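Local coordinates for transcriptional protein SWT1 (Saccharomyces cerevisiae, PDB 4PQZ), which acts in transcription, probably as an activator, and has RNA endonuclease activity, this chain being its C-terminal HEPN-like domain, at residues A[88-93]-A[101-106]. Residues are numbered along the deposited sequence; the frame is centred on the assembly and turned at random.
Sequences LFWVSV and SKIKKN
K105 and W90 meet as a lysine chain laid over an indole, a worked example of how a long aliphatic stem, rather than its charge, can pack against an aromatic face. Followed outward from the backbone, K105 makes its nearest approach at once: CB sits 3.4 Å from W90 CD1 and 3.6 Å from the centroid of the five-membered ring. With that line only 18° from the ring normal, this is a CH-pi contact over the face. CG, held anti to the backbone N (chi1 171°), continues past the pyrrole side, 4.0 Å from W90 CD1, and CD is still at that range. CE draws off from the ring, and the bend at chi4 turns NZ aside without bringing it back; the ammonium makes a cation-pi contact with Y87. The domain has a helical, HEPN-like fold, in which W90 opens helix 90-97 and reaches across to the loop leading to helix 113-116. The K105 backbone also lies over the indole face, with CA above its centre; I103 O then meets the rim near the ring plane, 3.7 Å from W90 CZ2. I103 CG2 adds an apolar touch at CH2. A water accepts from K105 N and, weakly, from W90 NE1. From outside the two segments, the rings of W108 and F98 meet the indole, neither plane parallel to it.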
loop_
_atom_site.group_PDB
_atom_site.type_symbol
_atom_site.label_atom_id
_atom_site.label_comp_id
_atom_site.label_asym_id
_atom_site.label_seq_id
_atom_site.Cartn_x
_atom_site.Cartn_y
_atom_site.Cartn_z
ATOM N N LEU A 88 4.351 1.515 -13.733
ATOM C CA LEU A 88 4.090 1.104 -15.133
ATOM C C LEU A 88 2.733 1.553 -15.638
ATOM O O LEU A 88 2.574 1.845 -16.818
ATOM C CB LEU A 88 4.169 -0.415 -15.293
ATOM C CG LEU A 88 5.559 -1.030 -15.279
ATOM C CD1 LEU A 88 5.420 -2.539 -15.408
ATOM C CD2 LEU A 88 6.403 -0.450 -16.412
ATOM N N PHE A 89 1.758 1.599 -14.730
ATOM C CA PHE A 89 0.383 1.910 -15.092
ATOM C C PHE A 89 -0.034 3.300 -14.640
ATOM O O PHE A 89 -1.228 3.585 -14.528
ATOM C CB PHE A 89 -0.575 0.831 -14.558
ATOM C CG PHE A 89 -0.440 -0.487 -15.277
ATOM C CD1 PHE A 89 -1.090 -0.703 -16.490
ATOM C CD2 PHE A 89 0.353 -1.498 -14.756
ATOM C CE1 PHE A 89 -0.956 -1.909 -17.172
ATOM C CE2 PHE A 89 0.497 -2.715 -15.446
ATOM C CZ PHE A 89 -0.161 -2.911 -16.651
ATOM N N TRP A 90 0.951 4.164 -14.410
ATOM C CA TRP A 90 0.701 5.501 -13.864
ATOM C C TRP A 90 -0.210 6.350 -14.746
ATOM O O TRP A 90 -1.272 6.817 -14.317
ATOM C CB TRP A 90 2.021 6.244 -13.604
ATOM C CG TRP A 90 1.844 7.625 -12.971
ATOM C CD1 TRP A 90 1.926 8.846 -13.604
ATOM C CD2 TRP A 90 1.557 7.913 -11.599
ATOM N NE1 TRP A 90 1.712 9.863 -12.706
ATOM C CE2 TRP A 90 1.492 9.323 -11.468
ATOM C CE3 TRP A 90 1.351 7.116 -10.465
ATOM C CZ2 TRP A 90 1.213 9.950 -10.255
ATOM C CZ3 TRP A 90 1.098 7.742 -9.259
ATOM C CH2 TRP A 90 1.022 9.142 -9.162
ATOM N N VAL A 91 0.214 6.547 -15.982
ATOM C CA VAL A 91 -0.514 7.379 -16.927
ATOM C C VAL A 91 -1.901 6.818 -17.234
ATOM O O VAL A 91 -2.872 7.570 -17.318
ATOM C CB VAL A 91 0.326 7.556 -18.217
ATOM C CG1 VAL A 91 -0.486 8.237 -19.315
ATOM C CG2 VAL A 91 1.634 8.323 -17.900
ATOM N N SER A 92 -1.995 5.496 -17.378
ATOM C CA SER A 92 -3.246 4.839 -17.747
ATOM C C SER A 92 -4.250 4.732 -16.607
ATOM O O SER A 92 -5.463 4.941 -16.796
ATOM C CB SER A 92 -2.967 3.420 -18.279
ATOM O OG SER A 92 -2.275 3.452 -19.525
ATOM N N VAL A 93 -3.759 4.354 -15.426
ATOM C CA VAL A 93 -4.669 4.003 -14.340
ATOM C C VAL A 93 -4.438 4.751 -13.012
ATOM O O VAL A 93 -5.386 5.247 -12.414
ATOM C CB VAL A 93 -4.666 2.484 -14.072
ATOM C CG1 VAL A 93 -5.911 2.109 -13.308
ATOM C CG2 VAL A 93 -4.619 1.693 -15.383
ATOM N N SER A 101 -3.053 14.522 -4.696
ATOM C CA SER A 101 -1.826 14.209 -3.993
ATOM C C SER A 101 -0.704 14.972 -4.681
ATOM O O SER A 101 -0.818 15.348 -5.845
ATOM C CB SER A 101 -1.555 12.701 -4.072
ATOM O OG SER A 101 -0.390 12.346 -3.351
ATOM N N LYS A 102 0.384 15.188 -3.958
ATOM C CA LYS A 102 1.586 15.783 -4.517
ATOM C C LYS A 102 2.496 14.707 -5.096
ATOM O O LYS A 102 3.508 15.008 -5.729
ATOM C CB LYS A 102 2.352 16.542 -3.426
ATOM C CG LYS A 102 1.519 17.583 -2.689
ATOM C CD LYS A 102 1.256 18.789 -3.568
ATOM C CE LYS A 102 0.226 19.682 -2.920
ATOM N NZ LYS A 102 -0.185 20.795 -3.821
ATOM N N ILE A 103 2.136 13.454 -4.855
ATOM C CA ILE A 103 2.886 12.320 -5.384
ATOM C C ILE A 103 2.893 12.321 -6.925
ATOM O O ILE A 103 1.841 12.419 -7.573
ATOM C CB ILE A 103 2.353 10.993 -4.778
ATOM C CG1 ILE A 103 2.647 10.965 -3.272
ATOM C CG2 ILE A 103 2.986 9.766 -5.456
ATOM C CD1 ILE A 103 2.001 9.789 -2.504
ATOM N N LYS A 104 4.097 12.275 -7.494
ATOM C CA LYS A 104 4.286 12.187 -8.947
ATOM C C LYS A 104 4.796 10.803 -9.353
ATOM O O LYS A 104 5.272 10.034 -8.505
ATOM C CB LYS A 104 5.300 13.226 -9.443
ATOM C CG LYS A 104 4.855 14.659 -9.359
ATOM C CD LYS A 104 5.925 15.590 -9.897
ATOM C CE LYS A 104 5.637 17.032 -9.505
ATOM N NZ LYS A 104 6.773 17.956 -9.791
ATOM N N LYS A 105 4.715 10.521 -10.653
ATOM C CA LYS A 105 5.150 9.250 -11.236
ATOM C C LYS A 105 6.484 8.756 -10.683
ATOM O O LYS A 105 6.580 7.635 -10.190
ATOM C CB LYS A 105 5.218 9.373 -12.768
ATOM C CG LYS A 105 5.879 8.180 -13.489
ATOM C CD LYS A 105 5.605 8.186 -14.999
ATOM C CE LYS A 105 6.445 7.152 -15.754
ATOM N NZ LYS A 105 6.157 5.745 -15.354
ATOM N N ASN A 106 7.502 9.613 -10.743
ATOM C CA ASN A 106 8.858 9.271 -10.299
ATOM C C ASN A 106 9.016 8.721 -8.859
ATOM O O ASN A 106 9.983 8.020 -8.558
ATOM C CB ASN A 106 9.791 10.460 -10.542
ATOM C CG ASN A 106 11.236 10.142 -10.219
ATOM O OD1 ASN A 106 11.932 9.494 -11.001
ATOM N ND2 ASN A 106 11.698 10.600 -9.058
HETATM O O HOH W 1 2.886 12.909 -12.004
#